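Local coordinates for xyloglucanase (Paenibacillus pabuli, PDB 2JEP), which hydrolyses the beta-1,4-glucan backbone of xyloglucan, a plant cell-wall polysaccharide, as a glycoside hydrolase of family 5, at residues E73-V78 and F374-T380. Sequence-based numbering, arbitrary orientation. Where two conformers were deposited one is given.
Sequences ELIKKV and FNRSNNT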
loop_
_atom_site.group_PDB
_atom_site.type_symbol
_atom_site.label_atom_id
_atom_site.label_comp_id
_atom_site.label_asym_id
_atom_site.label_seq_id
_atom_site.Cartn_x
_atom_site.Cartn_y
_atom_site.Cartn_z
ATOM N N GLU A 73 -6.323 -15.392 -13.808
ATOM C CA GLU A 73 -6.143 -14.745 -15.100
ATOM C C GLU A 73 -5.888 -13.243 -14.960
ATOM O O GLU A 73 -5.151 -12.670 -15.749
ATOM C CB GLU A 73 -7.347 -14.985 -16.009
ATOM C CG GLU A 73 -7.458 -16.438 -16.528
ATOM C CD GLU A 73 -8.069 -17.430 -15.564
ATOM O OE1 GLU A 73 -8.460 -17.088 -14.440
ATOM O OE2 GLU A 73 -8.159 -18.607 -15.978
ATOM N N LEU A 74 -6.521 -12.596 -13.993
ATOM C CA LEU A 74 -6.284 -11.163 -13.786
ATOM C C LEU A 74 -4.830 -10.917 -13.418
ATOM O O LEU A 74 -4.169 -10.027 -13.957
ATOM C CB LEU A 74 -7.228 -10.593 -12.717
ATOM C CG LEU A 74 -7.027 -9.120 -12.379
ATOM C CD1 LEU A 74 -7.161 -8.193 -13.610
ATOM C CD2 LEU A 74 -7.972 -8.699 -11.248
ATOM N N ILE A 75 -4.323 -11.713 -12.492
ATOM C CA ILE A 75 -2.952 -11.532 -12.042
ATOM C C ILE A 75 -1.962 -11.830 -13.171
ATOM O O ILE A 75 -0.965 -11.118 -13.337
ATOM C CB ILE A 75 -2.670 -12.401 -10.804
ATOM C CG1 ILE A 75 -3.641 -12.066 -9.644
ATOM C CG2 ILE A 75 -1.223 -12.230 -10.349
ATOM C CD1 ILE A 75 -3.795 -10.548 -9.323
ATOM N N LYS A 76 -2.278 -12.817 -14.010
ATOM C CA LYS A 76 -1.440 -13.098 -15.166
ATOM C C LYS A 76 -1.424 -11.933 -16.142
ATOM O O LYS A 76 -0.376 -11.638 -16.738
ATOM C CB LYS A 76 -1.869 -14.396 -15.844
ATOM C CG LYS A 76 -1.502 -15.624 -15.048
ATOM C CD LYS A 76 -1.915 -16.899 -15.771
ATOM C CE LYS A 76 -1.430 -18.149 -15.033
ATOM N NZ LYS A 76 -2.217 -19.369 -15.385
ATOM N N LYS A 77 -2.557 -11.269 -16.310
ATOM C CA LYS A 77 -2.644 -10.108 -17.206
ATOM C C LYS A 77 -1.807 -8.944 -16.686
ATOM O O LYS A 77 -1.095 -8.270 -17.450
ATOM C CB LYS A 77 -4.109 -9.705 -17.363
ATOM C CG LYS A 77 -4.404 -8.693 -18.437
ATOM C CD LYS A 77 -4.310 -9.309 -19.827
ATOM C CE LYS A 77 -4.498 -8.244 -20.894
ATOM N NZ LYS A 77 -4.387 -8.822 -22.261
ATOM N N VAL A 78 -1.870 -8.716 -15.376
ATOM C CA VAL A 78 -1.084 -7.651 -14.753
ATOM C C VAL A 78 0.421 -7.961 -14.915
ATOM O O VAL A 78 1.230 -7.067 -15.255
ATOM C CB VAL A 78 -1.510 -7.479 -13.277
ATOM C CG1 VAL A 78 -0.565 -6.565 -12.537
ATOM C CG2 VAL A 78 -2.936 -6.950 -13.200
ATOM N N PHE A 374 -7.140 -1.946 -16.136
ATOM C CA PHE A 374 -7.657 -3.191 -16.724
ATOM C C PHE A 374 -9.151 -3.281 -16.459
ATOM O O PHE A 374 -9.632 -2.772 -15.452
ATOM C CB PHE A 374 -6.988 -4.407 -16.075
ATOM C CG PHE A 374 -5.495 -4.397 -16.176
ATOM C CD1 PHE A 374 -4.840 -4.992 -17.259
ATOM C CD2 PHE A 374 -4.727 -3.836 -15.174
ATOM C CE1 PHE A 374 -3.464 -4.983 -17.344
ATOM C CE2 PHE A 374 -3.342 -3.822 -15.258
ATOM C CZ PHE A 374 -2.712 -4.385 -16.338
ATOM N N ASN A 375 -9.872 -3.931 -17.374
ATOM C CA ASN A 375 -11.260 -4.295 -17.123
ATOM C C ASN A 375 -11.238 -5.722 -16.583
ATOM O O ASN A 375 -10.833 -6.666 -17.259
ATOM C CB ASN A 375 -12.172 -4.138 -18.344
ATOM C CG ASN A 375 -13.616 -4.516 -18.032
ATOM O OD1 ASN A 375 -13.868 -5.605 -17.529
ATOM N ND2 ASN A 375 -14.561 -3.620 -18.305
ATOM N N ARG A 376 -11.611 -5.825 -15.309
ATOM C CA ARG A 376 -11.559 -7.095 -14.611
ATOM C C ARG A 376 -12.652 -8.057 -15.058
ATOM O O ARG A 376 -12.542 -9.230 -14.857
ATOM C CB ARG A 376 -11.607 -6.865 -13.114
ATOM C CG ARG A 376 -10.419 -6.067 -12.637
ATOM C CD ARG A 376 -10.302 -5.911 -11.133
ATOM N NE ARG A 376 -9.245 -4.945 -10.812
ATOM C CZ ARG A 376 -8.952 -4.537 -9.580
ATOM N NH1 ARG A 376 -9.505 -5.106 -8.529
ATOM N NH2 ARG A 376 -8.087 -3.567 -9.388
ATOM N N SER A 377 -13.693 -7.563 -15.699
ATOM C CA SER A 377 -14.691 -8.464 -16.285
ATOM C C SER A 377 -14.193 -9.295 -17.435
ATOM O O SER A 377 -14.729 -10.378 -17.630
ATOM C CB SER A 377 -15.860 -7.656 -16.802
ATOM O OG SER A 377 -16.477 -7.088 -15.704
ATOM N N ASN A 378 -13.211 -8.817 -18.226
ATOM C CA ASN A 378 -12.642 -9.606 -19.358
ATOM C C ASN A 378 -11.132 -9.651 -19.516
ATOM O O ASN A 378 -10.635 -10.109 -20.555
ATOM C CB ASN A 378 -13.316 -9.259 -20.690
ATOM C CG ASN A 378 -13.085 -7.850 -21.109
ATOM O OD1 ASN A 378 -13.786 -7.305 -21.989
ATOM N ND2 ASN A 378 -12.108 -7.238 -20.515
ATOM N N ASN A 379 -10.400 -9.202 -18.503
ATOM C CA ASN A 379 -8.960 -9.158 -18.539
ATOM C C ASN A 379 -8.471 -8.524 -19.769
ATOM O O ASN A 379 -7.556 -9.026 -20.421
ATOM C CB ASN A 379 -8.336 -10.545 -18.419
ATOM C CG ASN A 379 -8.662 -11.148 -17.157
ATOM O OD1 ASN A 379 -8.514 -10.490 -16.167
ATOM N ND2 ASN A 379 -9.246 -12.379 -17.153
ATOM N N THR A 380 -9.024 -7.347 -20.040
ATOM C CA THR A 380 -8.497 -6.543 -21.091
ATOM C C THR A 380 -7.846 -5.310 -20.490
ATOM O O THR A 380 -8.184 -4.869 -19.383
ATOM C CB THR A 380 -9.584 -6.134 -22.081
ATOM O OG1 THR A 380 -10.619 -5.449 -21.381
ATOM C CG2 THR A 380 -10.140 -7.383 -22.815
HETATM O O HOH W 1 -6.636 -11.106 -22.090
#
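Helix segment 73-78 comes against the beta-hairpin of 374-380 at Leu74 and Asn379, whose CA atoms are 5.8 Å apart, while Val78 and Phe374 lie wider, at 8.2 Å. Asn379 brings its amide down on the first turn: OD1 sits 3.3 Å from Leu74 CA, and ND2 lies against CB of Glu73 at 3.4 Å. Leu74, with CG anti to its own N (chi1 178°), turns both methyls to the aliphatic run of Arg376, CD2 reaching CD at 3.6 Å. That arginine is extended from CG to NE, which carries its guanidinium past the leucine to a salt bridge with Asp362 and hydrogen bonds to Gly49 O and Gln51 OE1. In this TIM barrel, helix 72-80 is part of the outer layer, and the hairpin that follows the last barrel strand, 357-362, folds back over it. The hairpin carries a G1 bulge, Asn379 and Thr380 both facing Asn375. At the other end Val78 CG2 makes a CH-pi contact over one face of Phe374, 4.2 Å from the ring centroid, and Trp46 of the first barrel strand also meets this ring, their planes nearly perpendicular. A serine in place of Phe374 would probably strip Val78 CG2 of its aromatic cover and open a gap beside Trp46. Lys77 lays CG obliquely to the same ring, 3.9 Å from CD1, then bends at chi2 (74°) to run past the carbonyl of Asn379. A water accepts from its NZ and donates to Asn379 O at 2.8 Å, bridging helix and hairpin.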